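Local coordinates for gamma-glutamyl-gamma-aminobutyraldehyde dehydrogenase (Burkholderia cenocepacia, PDB 4LIH), which probably oxidises aldehydes, among them gamma-glutamyl-gamma-aminobutyraldehyde, to carboxylic acids with NAD(P)+ as the electron acceptor, at residues Arg451-Ala455 / Gly456-Val460; Lys485-His488 / Ala489-Lys492. All coordinates share one frame; numbering follows the deposited sequence.

Interaction 1. Residues Arg451-Ala455 / Gly456-Val460; sequences RRLRA and GTVWV
The carbonyl oxygen of Leu453 is gripped twice: Ala455 N reaches Leu453 O over 3.0 Å in a weak bond, and the ammonium of Lys497 of the second subunit donates to the same atom. The Ala455 bond makes Arg454 the centre of an inverse gamma turn. This tight bend comes just after helix 443-452 and leads into strand 457-460, within the beta-alpha-beta unit that opens with strand 435-439. Helix end and strand start are held together here mainly by apolar contact. Leu453 and Val458 cross at about a right angle, and both methyls of Val458 are used: its CG2 rests against Leu453 CB at 4.0 Å, while its CG1 meets Leu453 CD1 at 4.1 Å. A chi1 of 177° sets Val458 CG1 anti to the backbone N and CG2 anti to the carbonyl carbon, which turns both methyls onto Leu453, one at its root and one at its tip. Ala455 O lies 4.1 Å from Val458 CG2, so the methyl also abuts the turn itself. Beyond the contact, Asn428 binds Arg452 O and Arg454 N across the helix exit, and residues Thr457 to Val460 pair in parallel with a strand of the second subunit, carrying the sheet across the interface. Along the strand, Thr457 CG2 sits 3.5 Å above one face of the Trp459 ring, shifted toward its rim.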
loop_
_atom_site.group_PDB
_atom_site.type_symbol
_atom_site.label_atom_id
_atom_site.label_comp_id
_atom_site.label_asym_id
_atom_site.label_seq_id
_atom_site.Cartn_x
_atom_site.Cartn_y
_atom_site.Cartn_z
ATOM N N ARG A 451 3.433 22.678 4.092
ATOM C CA ARG A 451 3.970 21.751 5.098
ATOM C C ARG A 451 3.851 22.313 6.514
ATOM O O ARG A 451 3.652 21.582 7.464
ATOM C CB ARG A 451 5.425 21.434 4.849
ATOM C CG ARG A 451 5.667 20.464 3.715
ATOM C CD ARG A 451 7.090 20.571 3.178
ATOM N NE ARG A 451 7.427 19.370 2.418
ATOM C CZ ARG A 451 8.659 18.966 2.143
ATOM N NH1 ARG A 451 9.699 19.728 2.457
ATOM N NH2 ARG A 451 8.842 17.808 1.483
ATOM N N ARG A 452 4.034 23.626 6.640
ATOM C CA ARG A 452 4.078 24.251 7.935
ATOM C C ARG A 452 2.716 24.538 8.571
ATOM O O ARG A 452 2.676 24.742 9.765
ATOM C CB ARG A 452 4.887 25.548 7.853
ATOM C CG ARG A 452 6.336 25.259 7.670
ATOM C CD ARG A 452 7.085 26.453 7.164
ATOM N NE ARG A 452 7.130 27.586 8.080
ATOM C CZ ARG A 452 7.432 28.823 7.663
ATOM N NH1 ARG A 452 7.684 29.062 6.380
ATOM N NH2 ARG A 452 7.447 29.813 8.496
ATOM N N LEU A 453 1.641 24.591 7.791
ATOM C CA LEU A 453 0.294 24.862 8.317
ATOM C C LEU A 453 -0.264 23.606 9.035
ATOM O O LEU A 453 -0.347 22.526 8.453
ATOM C CB LEU A 453 -0.654 25.324 7.178
ATOM C CG LEU A 453 -0.166 26.647 6.534
ATOM C CD1 LEU A 453 -0.873 27.012 5.229
ATOM C CD2 LEU A 453 -0.270 27.818 7.503
ATOM N N ARG A 454 -0.634 23.775 10.305
ATOM C CA ARG A 454 -0.997 22.658 11.148
ATOM C C ARG A 454 -2.492 22.403 11.020
ATOM O O ARG A 454 -3.271 22.801 11.883
ATOM C CB ARG A 454 -0.622 22.962 12.609
ATOM C CG ARG A 454 0.868 23.087 12.873
ATOM C CD ARG A 454 1.633 21.818 12.577
ATOM N NE ARG A 454 1.326 20.750 13.556
ATOM C CZ ARG A 454 1.983 19.583 13.628
ATOM N NH1 ARG A 454 2.989 19.307 12.806
ATOM N NH2 ARG A 454 1.649 18.687 14.556
ATOM N N ALA A 455 -2.880 21.749 9.915
ATOM C CA ALA A 455 -4.278 21.522 9.617
ATOM C C ALA A 455 -4.442 20.267 8.789
ATOM O O ALA A 455 -3.546 19.896 7.994
ATOM C CB ALA A 455 -4.892 22.745 8.908
ATOM N N GLY A 456 -5.603 19.653 8.909
ATOM C CA GLY A 456 -5.878 18.358 8.234
ATOM C C GLY A 456 -5.978 18.464 6.732
ATOM O O GLY A 456 -5.621 17.515 6.011
ATOM N N THR A 457 -6.509 19.599 6.245
ATOM C CA THR A 457 -6.554 19.904 4.803
ATOM C C THR A 457 -5.887 21.234 4.503
ATOM O O THR A 457 -6.211 22.249 5.122
ATOM C CB THR A 457 -8.007 19.932 4.263
ATOM O OG1 THR A 457 -8.697 18.723 4.575
ATOM C CG2 THR A 457 -8.097 20.151 2.737
ATOM N N VAL A 458 -4.905 21.262 3.585
ATOM C CA VAL A 458 -4.314 22.495 3.174
ATOM C C VAL A 458 -4.563 22.658 1.668
ATOM O O VAL A 458 -4.202 21.782 0.865
ATOM C CB VAL A 458 -2.803 22.602 3.510
ATOM C CG1 VAL A 458 -2.248 23.902 2.984
ATOM C CG2 VAL A 458 -2.555 22.493 5.023
ATOM N N TRP A 459 -5.291 23.716 1.326
ATOM C CA TRP A 459 -5.546 24.088 -0.059
ATOM C C TRP A 459 -4.491 25.121 -0.552
ATOM O O TRP A 459 -4.136 26.086 0.159
ATOM C CB TRP A 459 -6.935 24.677 -0.216
ATOM C CG TRP A 459 -8.064 23.754 0.102
ATOM C CD1 TRP A 459 -8.499 22.693 -0.634
ATOM C CD2 TRP A 459 -8.928 23.847 1.222
ATOM N NE1 TRP A 459 -9.580 22.109 -0.027
ATOM C CE2 TRP A 459 -9.868 22.792 1.118
ATOM C CE3 TRP A 459 -9.040 24.746 2.286
ATOM C CZ2 TRP A 459 -10.891 22.599 2.071
ATOM C CZ3 TRP A 459 -10.046 24.560 3.204
ATOM C CH2 TRP A 459 -10.972 23.531 3.089
ATOM N N VAL A 460 -3.951 24.880 -1.746
ATOM C CA VAL A 460 -2.987 25.799 -2.343
ATOM C C VAL A 460 -3.622 26.397 -3.625
ATOM O O VAL A 460 -4.030 25.678 -4.540
ATOM C CB VAL A 460 -1.584 25.147 -2.591
ATOM C CG1 VAL A 460 -0.655 26.148 -3.284
ATOM C CG2 VAL A 460 -0.978 24.629 -1.274
#

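Interaction 2. Residues Lys485-His488 / Ala489-Lys492; sequences KSLH and ALEK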
loop_
_atom_site.group_PDB
_atom_site.type_symbol
_atom_site.label_atom_id
_atom_site.label_comp_id
_atom_site.label_asym_id
_atom_site.label_seq_id
_atom_site.Cartn_x
_atom_site.Cartn_y
_atom_site.Cartn_z
ATOM N N LYS A 485 -13.966 10.783 4.629
ATOM C CA LYS A 485 -13.507 10.565 3.263
ATOM C C LYS A 485 -12.202 9.716 3.226
ATOM O O LYS A 485 -11.494 9.582 4.248
ATOM C CB LYS A 485 -13.313 11.892 2.498
ATOM C CG LYS A 485 -14.468 12.897 2.597
ATOM C CD LYS A 485 -14.443 13.926 1.453
ATOM C CE LYS A 485 -13.233 14.829 1.483
ATOM N NZ LYS A 485 -13.238 15.725 0.314
ATOM N N SER A 486 -11.911 9.150 2.062
ATOM C CA SER A 486 -10.725 8.358 1.756
ATOM C C SER A 486 -10.826 7.033 2.450
ATOM O O SER A 486 -11.714 6.831 3.298
ATOM C CB SER A 486 -9.436 9.051 2.210
ATOM O OG SER A 486 -9.153 8.813 3.570
ATOM N N LEU A 487 -9.916 6.140 2.100
ATOM C CA LEU A 487 -9.892 4.801 2.694
ATOM C C LEU A 487 -9.630 4.873 4.185
ATOM O O LEU A 487 -10.061 3.996 4.917
ATOM C CB LEU A 487 -8.855 3.896 2.039
ATOM C CG LEU A 487 -9.143 3.583 0.572
ATOM C CD1 LEU A 487 -7.928 2.826 0.046
ATOM C CD2 LEU A 487 -10.386 2.762 0.438
ATOM N N HIS A 488 -8.962 5.946 4.610
ATOM C CA HIS A 488 -8.640 6.200 6.016
ATOM C C HIS A 488 -9.895 6.372 6.863
ATOM O O HIS A 488 -9.842 6.178 8.038
ATOM C CB HIS A 488 -7.784 7.471 6.146
ATOM C CG HIS A 488 -6.451 7.333 5.488
ATOM N ND1 HIS A 488 -5.462 6.532 5.995
ATOM C CD2 HIS A 488 -5.995 7.782 4.300
ATOM C CE1 HIS A 488 -4.431 6.528 5.165
ATOM N NE2 HIS A 488 -4.743 7.260 4.117
ATOM N N ALA A 489 -11.008 6.722 6.243
ATOM C CA ALA A 489 -12.304 6.804 6.956
ATOM C C ALA A 489 -12.722 5.447 7.543
ATOM O O ALA A 489 -13.360 5.384 8.599
ATOM C CB ALA A 489 -13.381 7.364 6.039
ATOM N N LEU A 490 -12.343 4.366 6.868
ATOM C CA LEU A 490 -12.742 3.003 7.263
ATOM C C LEU A 490 -12.093 2.533 8.571
ATOM O O LEU A 490 -12.611 1.646 9.255
ATOM C CB LEU A 490 -12.410 2.009 6.145
ATOM C CG LEU A 490 -13.172 2.289 4.854
ATOM C CD1 LEU A 490 -12.458 1.720 3.648
ATOM C CD2 LEU A 490 -14.597 1.763 4.943
ATOM N N GLU A 491 -10.973 3.133 8.928
ATOM C CA GLU A 491 -10.260 2.771 10.157
ATOM C C GLU A 491 -11.125 3.074 11.381
ATOM O O GLU A 491 -11.027 2.399 12.415
ATOM C CB GLU A 491 -8.903 3.492 10.241
ATOM C CG GLU A 491 -8.098 3.550 8.919
ATOM C CD GLU A 491 -6.817 4.417 8.987
ATOM O OE1 GLU A 491 -6.538 5.010 10.037
ATOM O OE2 GLU A 491 -6.065 4.532 7.983
ATOM N N LYS A 492 -12.005 4.059 11.260
ATOM C CA LYS A 492 -12.869 4.442 12.377
ATOM C C LYS A 492 -13.932 3.402 12.689
ATOM O O LYS A 492 -14.501 3.426 13.776
ATOM C CB LYS A 492 -13.543 5.784 12.083
ATOM C CG LYS A 492 -12.570 6.882 11.720
ATOM C CD LYS A 492 -13.212 8.240 11.759
ATOM C CE LYS A 492 -14.503 8.301 10.942
ATOM N NZ LYS A 492 -14.292 7.831 9.560
#
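His488 and Glu491 lie side by side, yet their hydrogen bond runs to Glu491 OE2 from above the carboxylate plane. His488 ND1 donates to Glu491 OE2 over 2.9 Å; OE2 stands at the ring edge, tilted 19° from the ring plane, and ring and carboxylate are turned 73° apart. Alongside this bond the backbone winds through successive turns, each closed from N to the O three residues back: Ala489 N reaches Ser486 O and Leu490 N reaches Leu487 O, each at 3.0 Å, and a weak third bond joins Glu491 N to His488 O. Ser486 OG, placed by a chi1 of 84° between backbone N and carbonyl carbon, donates a hydrogen bond to Lys485 O at 2.6 Å and accepts a weak one from His488 N. On the flank toward helix 121-142, Leu487 CD2 and Leu490 CD1 touch at 4.0 Å. Lys492 NZ folds back onto Ala489 O at 2.8 Å, in the carbonyl plane on a lone pair, and also holds Arg483 O. The far imidazole nitrogen, NE2, bonds to Glu149 of the second subunit. Flanked by carboxylates at both nitrogens, His488 is probably protonated; a positive charge there could offset the packing of Glu491 against Glu491 of the second subunit.

From the N terminus the chain meets interaction 1 first, where helix 443-452 turns back into strand 457-460 and closes a beta-alpha-beta connection. It then leaves the sheet for a long loop, whose last part, interaction 2, packs on helices 121-142 and 178-191 just before strand 494-502. The contacts follow in series, neither nested nor crossing; the centres of interactions 1 and 2 are 19 Å apart. The second subunit unites them: its Lys497 meets Leu453 and Val458, its Leu500 meets Thr457 and Trp459, and its Leu496 packs on His488. Thr457 and Lys492 also lie about 8 and 6 Å, side chain to side chain, from Glu274, the predicted active-site residue.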